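Local coordinates for tRNA (guanine-N(1)-)-methyltransferase (Corynebacterium diphtheriae, PDB 7KFF), which probably catalyses transfer of a methyl group from S-adenosyl-L-methionine to N1 of a guanine next to the anticodon of tRNA, at residues Ile22-Glu27 and Gly167-Ile172; His51-Trp56 and Lys62-Ser67. All blocks are in the same frame, centred on the assembly; numbering follows the deposited sequence.

Interaction 1 of 2, residues Ile22-Glu27 and Gly167-Ile172; sequences ITIFPE and GRYEGI. With SAH (S-adenosyl-L-homocysteine), chain C.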
ATOM      1  N   ILE A  22      -3.789  -9.397 -14.386  1.00 13.13           N
ATOM      2  CA  ILE A  22      -5.088  -9.464 -15.049  1.00 13.15           C
ATOM      3  C   ILE A  22      -5.991  -8.411 -14.418  1.00 12.82           C
ATOM      4  O   ILE A  22      -6.164  -8.389 -13.192  1.00 13.47           O
ATOM      5  CB  ILE A  22      -5.717 -10.862 -14.945  1.00 14.01           C
ATOM      6  CG1 ILE A  22      -4.753 -11.935 -15.453  1.00 15.88           C
ATOM      7  CG2 ILE A  22      -7.028 -10.903 -15.722  1.00 15.54           C
ATOM      8  CD1 ILE A  22      -5.126 -13.346 -15.047  1.00 16.41           C
ATOM      9  N   THR A  23      -6.546  -7.533 -15.251  1.00 13.22           N
ATOM     10  CA  THR A  23      -7.185  -6.315 -14.776  1.00 13.88           C
ATOM     11  C   THR A  23      -8.145  -5.772 -15.827  1.00 14.78           C
ATOM     12  O   THR A  23      -7.939  -5.945 -17.026  1.00 15.26           O
ATOM     13  CB  THR A  23      -6.092  -5.263 -14.472  1.00 15.52           C
ATOM     14  OG1 THR A  23      -6.696  -3.982 -14.253  1.00 15.25           O
ATOM     15  CG2 THR A  23      -5.108  -5.125 -15.656  1.00 16.34           C
ATOM     16  N   ILE A  24      -9.168  -5.044 -15.370  1.00 14.19           N
ATOM     17  CA  ILE A  24      -9.980  -4.271 -16.315  1.00 15.09           C
ATOM     18  C   ILE A  24      -9.410  -2.876 -16.602  1.00 15.04           C
ATOM     19  O   ILE A  24      -9.974  -2.148 -17.433  1.00 16.74           O
ATOM     20  CB  ILE A  24     -11.467  -4.177 -15.902  1.00 15.59           C
ATOM     21  CG1 ILE A  24     -11.625  -3.480 -14.559  1.00 17.07           C
ATOM     22  CG2 ILE A  24     -12.119  -5.559 -15.948  1.00 17.02           C
ATOM     23  CD1 ILE A  24     -13.046  -3.058 -14.259  1.00 17.51           C
ATOM     24  N   PHE A  25      -8.302  -2.495 -15.967  1.00 13.95           N
ATOM     25  CA  PHE A  25      -7.626  -1.217 -16.214  1.00 13.95           C
ATOM     26  C   PHE A  25      -6.144  -1.464 -16.467  1.00 13.94           C
ATOM     27  O   PHE A  25      -5.282  -1.091 -15.649  1.00 14.05           O
ATOM     28  CB  PHE A  25      -7.790  -0.253 -15.035  1.00 14.89           C
ATOM     29  CG  PHE A  25      -9.208   0.175 -14.805  1.00 15.02           C
ATOM     30  CD1 PHE A  25      -9.827   1.033 -15.691  1.00 16.01           C
ATOM     31  CD2 PHE A  25      -9.922  -0.285 -13.711  1.00 16.55           C
ATOM     32  CE1 PHE A  25     -11.137   1.424 -15.490  1.00 16.55           C
ATOM     33  CE2 PHE A  25     -11.234   0.119 -13.485  1.00 17.56           C
ATOM     34  CZ  PHE A  25     -11.843   0.972 -14.404  1.00 17.58           C
ATOM     35  N   PRO A  26      -5.803  -2.033 -17.630  1.00 15.32           N
ATOM     36  CA  PRO A  26      -4.377  -2.271 -17.917  1.00 15.47           C
ATOM     37  C   PRO A  26      -3.489  -1.045 -17.763  1.00 15.36           C
ATOM     38  O   PRO A  26      -2.325  -1.164 -17.359  1.00 14.63           O
ATOM     39  CB  PRO A  26      -4.376  -2.759 -19.370  1.00 16.90           C
ATOM     40  CG  PRO A  26      -5.754  -3.176 -19.654  1.00 19.35           C
ATOM     41  CD  PRO A  26      -6.694  -2.550 -18.685  1.00 16.45           C
ATOM     42  N   GLU A  27      -4.006   0.136 -18.120  1.00 15.17           N
ATOM     43  CA  GLU A  27      -3.231   1.368 -18.053  1.00 15.47           C
ATOM     44  C   GLU A  27      -2.773   1.681 -16.632  1.00 14.10           C
ATOM     45  O   GLU A  27      -1.767   2.388 -16.446  1.00 14.77           O
ATOM     46  CB  GLU A  27      -4.076   2.511 -18.635  1.00 17.88           C
ATOM     47  CG  GLU A  27      -5.420   2.810 -17.918  1.00 19.30           C
ATOM     48  CD  GLU A  27      -6.639   1.992 -18.388  1.00 21.51           C
ATOM     49  OE1 GLU A  27      -6.493   0.898 -18.968  1.00 21.37           O
ATOM     50  OE2 GLU A  27      -7.771   2.478 -18.175  1.00 24.24           O
ATOM     51  N   GLY A 167      -9.036  -7.270  -8.277  1.00 14.17           N
ATOM     52  CA  GLY A 167     -10.446  -7.069  -8.061  1.00 14.80           C
ATOM     53  C   GLY A 167     -10.865  -5.611  -8.152  1.00 14.95           C
ATOM     54  O   GLY A 167     -10.058  -4.691  -7.981  1.00 14.99           O
ATOM     55  N   ARG A 168     -12.147  -5.432  -8.430  1.00 15.09           N
ATOM     56  CA  ARG A 168     -12.854  -4.165  -8.381  1.00 15.16           C
ATOM     57  C   ARG A 168     -14.228  -4.474  -7.785  1.00 14.87           C
ATOM     58  O   ARG A 168     -14.611  -5.645  -7.651  1.00 16.45           O
ATOM     59  CB  ARG A 168     -13.007  -3.597  -9.801  1.00 16.63           C
ATOM     60  CG  ARG A 168     -11.711  -3.082 -10.419  1.00 17.53           C
ATOM     61  CD  ARG A 168     -11.489  -1.632 -10.110  1.00 17.77           C
ATOM     62  NE  ARG A 168     -10.103  -1.201 -10.239  1.00 15.96           N
ATOM     63  CZ  ARG A 168      -9.704   0.056 -10.085  1.00 15.50           C
ATOM     64  NH1 ARG A 168     -10.581   1.034  -9.924  1.00 16.37           N
ATOM     65  NH2 ARG A 168      -8.421   0.351 -10.099  1.00 16.12           N
ATOM     66  N   TYR A 169     -14.966  -3.419  -7.431  1.00 16.93           N
ATOM     67  CA  TYR A 169     -16.347  -3.556  -6.970  1.00 16.96           C
ATOM     68  C   TYR A 169     -16.325  -4.298  -5.632  1.00 17.41           C
ATOM     69  O   TYR A 169     -15.586  -3.909  -4.726  1.00 18.44           O
ATOM     70  CB  TYR A 169     -17.214  -4.181  -8.063  1.00 18.93           C
ATOM     71  CG  TYR A 169     -16.931  -3.572  -9.422  1.00 20.80           C
ATOM     72  CD1 TYR A 169     -16.826  -2.186  -9.597  1.00 21.77           C
ATOM     73  CD2 TYR A 169     -16.721  -4.387 -10.522  1.00 21.53           C
ATOM     74  CE1 TYR A 169     -16.550  -1.641 -10.849  1.00 23.61           C
ATOM     75  CE2 TYR A 169     -16.469  -3.855 -11.773  1.00 22.86           C
ATOM     76  CZ  TYR A 169     -16.371  -2.483 -11.927  1.00 23.93           C
ATOM     77  OH  TYR A 169     -16.098  -1.947 -13.157  1.00 27.19           O
ATOM     78  N   GLU A 170     -17.150  -5.333  -5.471  1.00 17.21           N
ATOM     79  CA  GLU A 170     -17.133  -6.088  -4.218  1.00 18.65           C
ATOM     80  C   GLU A 170     -16.016  -7.118  -4.178  1.00 19.54           C
ATOM     81  O   GLU A 170     -15.771  -7.730  -3.131  1.00 24.03           O
ATOM     82  CB  GLU A 170     -18.467  -6.800  -4.018  1.00 22.55           C
ATOM     83  CG  GLU A 170     -19.648  -5.853  -3.885  1.00 28.66           C
ATOM     84  CD  GLU A 170     -19.454  -4.837  -2.778  1.00 37.31           C
ATOM     85  OE1 GLU A 170     -19.426  -3.623  -3.082  1.00 38.39           O
ATOM     86  OE2 GLU A 170     -19.334  -5.260  -1.606  1.00 43.16           O
ATOM     87  N   GLY A 171     -15.331  -7.314  -5.299  1.00 17.03           N
ATOM     88  CA  GLY A 171     -14.276  -8.295  -5.393  1.00 16.71           C
ATOM     89  C   GLY A 171     -14.615  -9.399  -6.366  1.00 15.29           C
ATOM     90  O   GLY A 171     -15.522  -9.272  -7.196  1.00 17.25           O
ATOM     91  N   ILE A 172     -13.905 -10.500  -6.244  1.00 16.15           N
ATOM     92  CA  ILE A 172     -13.998 -11.627  -7.157  1.00 14.87           C
ATOM     93  C   ILE A 172     -14.766 -12.752  -6.478  1.00 14.72           C
ATOM     94  O   ILE A 172     -14.541 -13.051  -5.302  1.00 15.94           O
ATOM     95  CB  ILE A 172     -12.576 -12.086  -7.548  1.00 15.27           C
ATOM     96  CG1 ILE A 172     -11.796 -10.948  -8.230  1.00 16.10           C
ATOM     97  CG2 ILE A 172     -12.648 -13.325  -8.424  1.00 16.17           C
ATOM     98  CD1 ILE A 172     -10.346 -11.280  -8.462  1.00 17.93           C
TER
HETATM   99  N   SAH C 302     -16.482  -4.650   0.084  1.00 47.70           N
HETATM  100  CA  SAH C 302     -15.066  -4.957   0.076  1.00 44.24           C
HETATM  101  CB  SAH C 302     -14.398  -3.916  -0.794  1.00 38.65           C
HETATM  102  CG  SAH C 302     -13.677  -4.456  -2.016  1.00 29.01           C
HETATM  103  SD  SAH C 302     -12.621  -3.104  -2.502  1.00 21.49           S
HETATM  104  C   SAH C 302     -14.412  -4.922   1.447  1.00 47.02           C
HETATM  105  O   SAH C 302     -14.383  -3.888   2.110  1.00 49.05           O
HETATM  106  OXT SAH C 302     -13.871  -5.930   1.902  1.00 45.28           O
HETATM  107  C5' SAH C 302     -12.339  -3.620  -4.191  1.00 18.08           C
HETATM  108  C4' SAH C 302     -11.010  -4.310  -4.421  1.00 15.41           C
HETATM  109  O4' SAH C 302      -9.920  -3.443  -4.113  1.00 13.82           O
HETATM  110  C3' SAH C 302     -10.733  -5.592  -3.621  1.00 15.41           C
HETATM  111  O3' SAH C 302     -11.424  -6.674  -4.131  1.00 19.11           O
HETATM  112  C2' SAH C 302      -9.211  -5.681  -3.751  1.00 13.71           C
HETATM  113  O2' SAH C 302      -8.834  -6.167  -5.015  1.00 15.64           O
HETATM  114  C1' SAH C 302      -8.823  -4.220  -3.663  1.00 13.33           C
HETATM  115  N9  SAH C 302      -8.509  -3.798  -2.285  1.00 12.18           N
HETATM  116  C8  SAH C 302      -9.231  -2.937  -1.488  1.00 12.50           C
HETATM  117  N7  SAH C 302      -8.570  -2.746  -0.332  1.00 12.86           N
HETATM  118  C5  SAH C 302      -7.436  -3.500  -0.373  1.00 12.10           C
HETATM  119  C6  SAH C 302      -6.398  -3.699   0.526  1.00 11.59           C
HETATM  120  N6  SAH C 302      -6.340  -3.126   1.746  1.00 13.12           N
HETATM  121  N1  SAH C 302      -5.371  -4.539   0.159  1.00 12.06           N
HETATM  122  C2  SAH C 302      -5.373  -5.145  -1.074  1.00 11.82           C
HETATM  123  N3  SAH C 302      -6.380  -4.950  -1.971  1.00 12.35           N
HETATM  124  C4  SAH C 302      -7.385  -4.143  -1.608  1.00 12.69           C
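Arg168 reaches from the S-adenosyl-L-homocysteine pocket to Ile24 and Phe25, joining the end of strand 17-23 to a cofactor-binding loop of this knotted SPOUT methyltransferase. The loop makes a type II' beta turn from Arg168 to Gly171, and the arginine at its start shows how one long side chain can serve several neighbours in succession. Its CB lies over one face of the Tyr169 ring. CG then packs against Ile24 CD1 at 4.1 Å. A bend at chi2 (-90°) redirects the chain, bringing CD to the edge of the Phe25 ring, in its plane, 3.8 Å from CE2. Beyond CD, the guanidinium turns a face to that edge: Phe25 CD2 stands 3.6 Å above the centre of the group, and the two planes are 64° apart. NE meanwhile forms a salt bridge with Glu200, whose other oxygen is hydrogen-bonded to Thr23 OG1, so the acid connects both segments. That hydroxyl also accepts from Phe25 N at 2.8 Å, closing an ST turn just ahead of the ring. Tyr169 comes at Ile24 from the opposite direction, its OH 3.4 Å from Ile24 CD1. On the ligand side, Glu170 OE1 is hydrogen-bonded to His224 NE2 of the second subunit, while OE2 receives a weak hydrogen bond from the amino N of S-adenosyl-L-homocysteine at 3.4 Å.

Interaction 2 of 2, residues His51-Trp56 and Lys62-Ser67; sequences HDLRLW and KSVDDS
Arg54 lies across Lys62 and Val64, fastening the 3-10 segment that follows strand 46-52 to the approach to strand 65-66. The segment opens with an Asx turn: Asp52 OD1 accepts from Arg54 N at 3.0 Å, the donor lying well above the carboxylate plane. Side-chain shape then decides what each residue can hold. The Arg54 chain runs extended from CG to NE, its CG packing on Val64 CG1 at 3.9 Å, before chi4 (-85°) turns the guanidinium so that its edge meets the carbonyl of Lys62. NH1 donates to Lys62 O at 2.9 Å, with the oxygen in the guanidinium plane and the bond bent at hydrogen to 144°. Two waters occupy the same plane: one bridges NH2 to Asp65 OD1, the other accepts from NH1 and from Val64 N and also donates to Asp65 OD1. These in-plane partners limit the group's rotation, and the Asp65 carboxylate, too distant for direct contact, may still attract it electrostatically. Lys62 answers in the reverse direction. Bends at chi2 and chi3 curl its chain back over the turn, where NZ donates to Ala57 O and, weakly, to Arg54 O at 3.1 Å. Leu53 and Val64 add an apolar contact, and both also touch Met77 of strand 76-77. In Leu53, CG anti to the backbone N (chi1 -180°) carries the branch toward the valine, and chi2 leaves CD2 4.0 Å from Val64 CB.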
ATOM      1  N   HIS A  51      -2.818  -7.893 -18.833  1.00 15.34           N
ATOM      2  CA  HIS A  51      -3.883  -8.477 -19.640  1.00 15.69           C
ATOM      3  C   HIS A  51      -5.236  -7.895 -19.265  1.00 15.20           C
ATOM      4  O   HIS A  51      -5.612  -7.887 -18.092  1.00 16.43           O
ATOM      5  CB  HIS A  51      -3.939  -9.994 -19.435  1.00 16.11           C
ATOM      6  CG  HIS A  51      -2.611 -10.657 -19.547  1.00 16.86           C
ATOM      7  ND1 HIS A  51      -2.064 -11.011 -20.754  1.00 22.00           N
ATOM      8  CD2 HIS A  51      -1.699 -10.984 -18.604  1.00 17.55           C
ATOM      9  CE1 HIS A  51      -0.878 -11.554 -20.553  1.00 22.26           C
ATOM     10  NE2 HIS A  51      -0.632 -11.548 -19.255  1.00 19.43           N
ATOM     11  N   ASP A  52      -5.980  -7.460 -20.284  1.00 15.53           N
ATOM     12  CA  ASP A  52      -7.333  -6.951 -20.086  1.00 15.49           C
ATOM     13  C   ASP A  52      -8.269  -8.118 -19.824  1.00 15.05           C
ATOM     14  O   ASP A  52      -8.493  -8.942 -20.711  1.00 17.14           O
ATOM     15  CB  ASP A  52      -7.752  -6.198 -21.351  1.00 17.16           C
ATOM     16  CG  ASP A  52      -9.054  -5.425 -21.200  1.00 21.18           C
ATOM     17  OD1 ASP A  52      -9.815  -5.692 -20.258  1.00 18.88           O
ATOM     18  OD2 ASP A  52      -9.301  -4.545 -22.061  1.00 26.43           O
ATOM     19  N   LEU A  53      -8.840  -8.161 -18.627  1.00 14.63           N
ATOM     20  CA  LEU A  53      -9.782  -9.222 -18.272  1.00 15.25           C
ATOM     21  C   LEU A  53     -10.918  -9.345 -19.275  1.00 16.55           C
ATOM     22  O   LEU A  53     -11.454 -10.444 -19.478  1.00 17.42           O
ATOM     23  CB  LEU A  53     -10.339  -8.928 -16.876  1.00 15.77           C
ATOM     24  CG  LEU A  53     -11.349  -9.933 -16.302  1.00 15.72           C
ATOM     25  CD1 LEU A  53     -10.703 -11.280 -16.041  1.00 17.95           C
ATOM     26  CD2 LEU A  53     -12.012  -9.349 -15.064  1.00 16.18           C
ATOM     27  N   ARG A  54     -11.311  -8.236 -19.904  1.00 16.62           N
ATOM     28  CA  ARG A  54     -12.426  -8.284 -20.849  1.00 18.69           C
ATOM     29  C   ARG A  54     -12.134  -9.133 -22.075  1.00 20.76           C
ATOM     30  O   ARG A  54     -13.077  -9.526 -22.774  1.00 22.62           O
ATOM     31  CB  ARG A  54     -12.811  -6.871 -21.271  1.00 20.90           C
ATOM     32  CG  ARG A  54     -13.401  -6.087 -20.128  1.00 22.17           C
ATOM     33  CD  ARG A  54     -14.060  -4.783 -20.577  1.00 23.92           C
ATOM     34  NE  ARG A  54     -14.143  -3.910 -19.414  1.00 24.45           N
ATOM     35  CZ  ARG A  54     -15.114  -3.916 -18.510  1.00 24.41           C
ATOM     36  NH1 ARG A  54     -16.143  -4.742 -18.623  1.00 24.75           N
ATOM     37  NH2 ARG A  54     -15.040  -3.102 -17.475  1.00 24.46           N
ATOM     38  N   LEU A  55     -10.868  -9.440 -22.347  1.00 20.60           N
ATOM     39  CA  LEU A  55     -10.572 -10.349 -23.445  1.00 22.80           C
ATOM     40  C   LEU A  55     -11.288 -11.671 -23.257  1.00 21.75           C
ATOM     41  O   LEU A  55     -11.572 -12.360 -24.235  1.00 24.57           O
ATOM     42  CB  LEU A  55      -9.071 -10.616 -23.511  1.00 26.66           C
ATOM     43  CG  LEU A  55      -8.193  -9.469 -23.998  1.00 31.95           C
ATOM     44  CD1 LEU A  55      -6.718  -9.846 -23.857  1.00 33.99           C
ATOM     45  CD2 LEU A  55      -8.526  -9.124 -25.436  1.00 34.38           C
ATOM     46  N   TRP A  56     -11.584 -12.038 -22.011  1.00 20.15           N
ATOM     47  CA  TRP A  56     -12.215 -13.306 -21.692  1.00 20.42           C
ATOM     48  C   TRP A  56     -13.723 -13.186 -21.456  1.00 22.37           C
ATOM     49  O   TRP A  56     -14.362 -14.165 -21.059  1.00 24.23           O
ATOM     50  CB  TRP A  56     -11.520 -13.939 -20.483  1.00 18.89           C
ATOM     51  CG  TRP A  56     -10.142 -14.442 -20.801  1.00 18.36           C
ATOM     52  CD1 TRP A  56      -9.825 -15.677 -21.290  1.00 19.72           C
ATOM     53  CD2 TRP A  56      -8.899 -13.731 -20.680  1.00 18.40           C
ATOM     54  NE1 TRP A  56      -8.472 -15.778 -21.483  1.00 19.21           N
ATOM     55  CE2 TRP A  56      -7.877 -14.601 -21.104  1.00 18.53           C
ATOM     56  CE3 TRP A  56      -8.553 -12.456 -20.237  1.00 18.92           C
ATOM     57  CZ2 TRP A  56      -6.534 -14.237 -21.087  1.00 19.48           C
ATOM     58  CZ3 TRP A  56      -7.230 -12.094 -20.225  1.00 19.49           C
ATOM     59  CH2 TRP A  56      -6.229 -12.980 -20.641  1.00 19.42           C
ATOM     60  N   LYS A  62     -19.155  -7.455 -23.140  1.00 39.08           N
ATOM     61  CA  LYS A  62     -17.883  -7.636 -22.432  1.00 35.22           C
ATOM     62  C   LYS A  62     -18.058  -7.476 -20.921  1.00 29.77           C
ATOM     63  O   LYS A  62     -17.277  -6.802 -20.240  1.00 29.25           O
ATOM     64  CB  LYS A  62     -16.802  -6.698 -22.968  1.00 39.87           C
ATOM     65  CG  LYS A  62     -16.703  -6.660 -24.491  1.00 46.01           C
ATOM     66  CD  LYS A  62     -16.352  -8.018 -25.085  1.00 51.18           C
ATOM     67  CE  LYS A  62     -14.844  -8.242 -25.160  1.00 54.55           C
ATOM     68  NZ  LYS A  62     -14.498  -9.637 -25.574  1.00 56.13           N
ATOM     69  N   SER A  63     -19.092  -8.127 -20.395  1.00 26.99           N
ATOM     70  CA  SER A  63     -19.428  -8.016 -18.985  1.00 25.61           C
ATOM     71  C   SER A  63     -18.484  -8.858 -18.139  1.00 23.02           C
ATOM     72  O   SER A  63     -18.211 -10.018 -18.455  1.00 24.28           O
ATOM     73  CB  SER A  63     -20.860  -8.487 -18.753  1.00 30.52           C
ATOM     74  OG  SER A  63     -21.217  -8.347 -17.396  1.00 35.39           O
ATOM     75  N   VAL A  64     -17.993  -8.274 -17.050  1.00 20.06           N
ATOM     76  CA  VAL A  64     -17.107  -8.978 -16.130  1.00 19.96           C
ATOM     77  C   VAL A  64     -17.681  -9.086 -14.722  1.00 17.67           C
ATOM     78  O   VAL A  64     -17.017  -9.642 -13.836  1.00 18.13           O
ATOM     79  CB  VAL A  64     -15.700  -8.356 -16.088  1.00 21.01           C
ATOM     80  CG1 VAL A  64     -15.078  -8.334 -17.461  1.00 22.57           C
ATOM     81  CG2 VAL A  64     -15.757  -6.973 -15.467  1.00 22.60           C
ATOM     82  N   ASP A  65     -18.879  -8.552 -14.481  1.00 19.26           N
ATOM     83  CA  ASP A  65     -19.421  -8.478 -13.131  1.00 19.44           C
ATOM     84  C   ASP A  65     -20.931  -8.646 -13.168  1.00 19.99           C
ATOM     85  O   ASP A  65     -21.569  -8.470 -14.209  1.00 21.70           O
ATOM     86  CB  ASP A  65     -19.059  -7.160 -12.433  1.00 22.29           C
ATOM     87  CG  ASP A  65     -19.516  -5.943 -13.204  1.00 30.44           C
ATOM     88  OD1 ASP A  65     -18.822  -5.555 -14.166  1.00 35.75           O
ATOM     89  OD2 ASP A  65     -20.565  -5.382 -12.858  1.00 34.83           O
ATOM     90  N   ASP A  66     -21.496  -8.996 -12.016  1.00 18.17           N
ATOM     91  CA  ASP A  66     -22.917  -9.307 -11.900  1.00 19.12           C
ATOM     92  C   ASP A  66     -23.333  -9.130 -10.442  1.00 17.84           C
ATOM     93  O   ASP A  66     -22.495  -9.022  -9.544  1.00 17.65           O
ATOM     94  CB  ASP A  66     -23.161 -10.730 -12.438  1.00 20.91           C
ATOM     95  CG  ASP A  66     -24.607 -11.023 -12.801  1.00 25.25           C
ATOM     96  OD1 ASP A  66     -25.483 -10.133 -12.719  1.00 26.04           O
ATOM     97  OD2 ASP A  66     -24.834 -12.183 -13.202  1.00 28.50           O
ATOM     98  N   SER A  67     -24.645  -9.098 -10.219  1.00 20.32           N
ATOM     99  CA  SER A  67     -25.164  -8.850  -8.885  1.00 22.45           C
ATOM    100  C   SER A  67     -24.812  -9.982  -7.923  1.00 19.66           C
ATOM    101  O   SER A  67     -24.731 -11.144  -8.319  1.00 20.63           O
ATOM    102  CB  SER A  67     -26.683  -8.737  -8.944  1.00 27.42           C
ATOM    103  OG  SER A  67     -27.059  -7.599  -9.681  1.00 32.11           O
TER
HETATM  104  O   HOH W   1     -16.993  -3.165 -15.271  1.00 32.59           O
HETATM  105  O   HOH W   2     -18.594  -5.450 -16.699  1.00 33.28           O

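How the interactions relate
From the N terminus, strand 17-23 runs into the first half of interaction 1, and the chain returns through helix 35-42 to strand 46-52, a parallel neighbour in the central sheet. There interaction 2 closes a short loop of only five intervening residues, its second half already carrying strand 65-66, which pairs with strand 76-77. Interaction 1 closes only with residues 167-172, so its far longer loop encloses interaction 2 whole; the two do not cross. Thr23 joins them directly, its N 3.0 Å from His51 O and its O 2.9 Å from Leu53 N. Together they connect the sheet's edge to the cofactor loop, and both touch the second subunit.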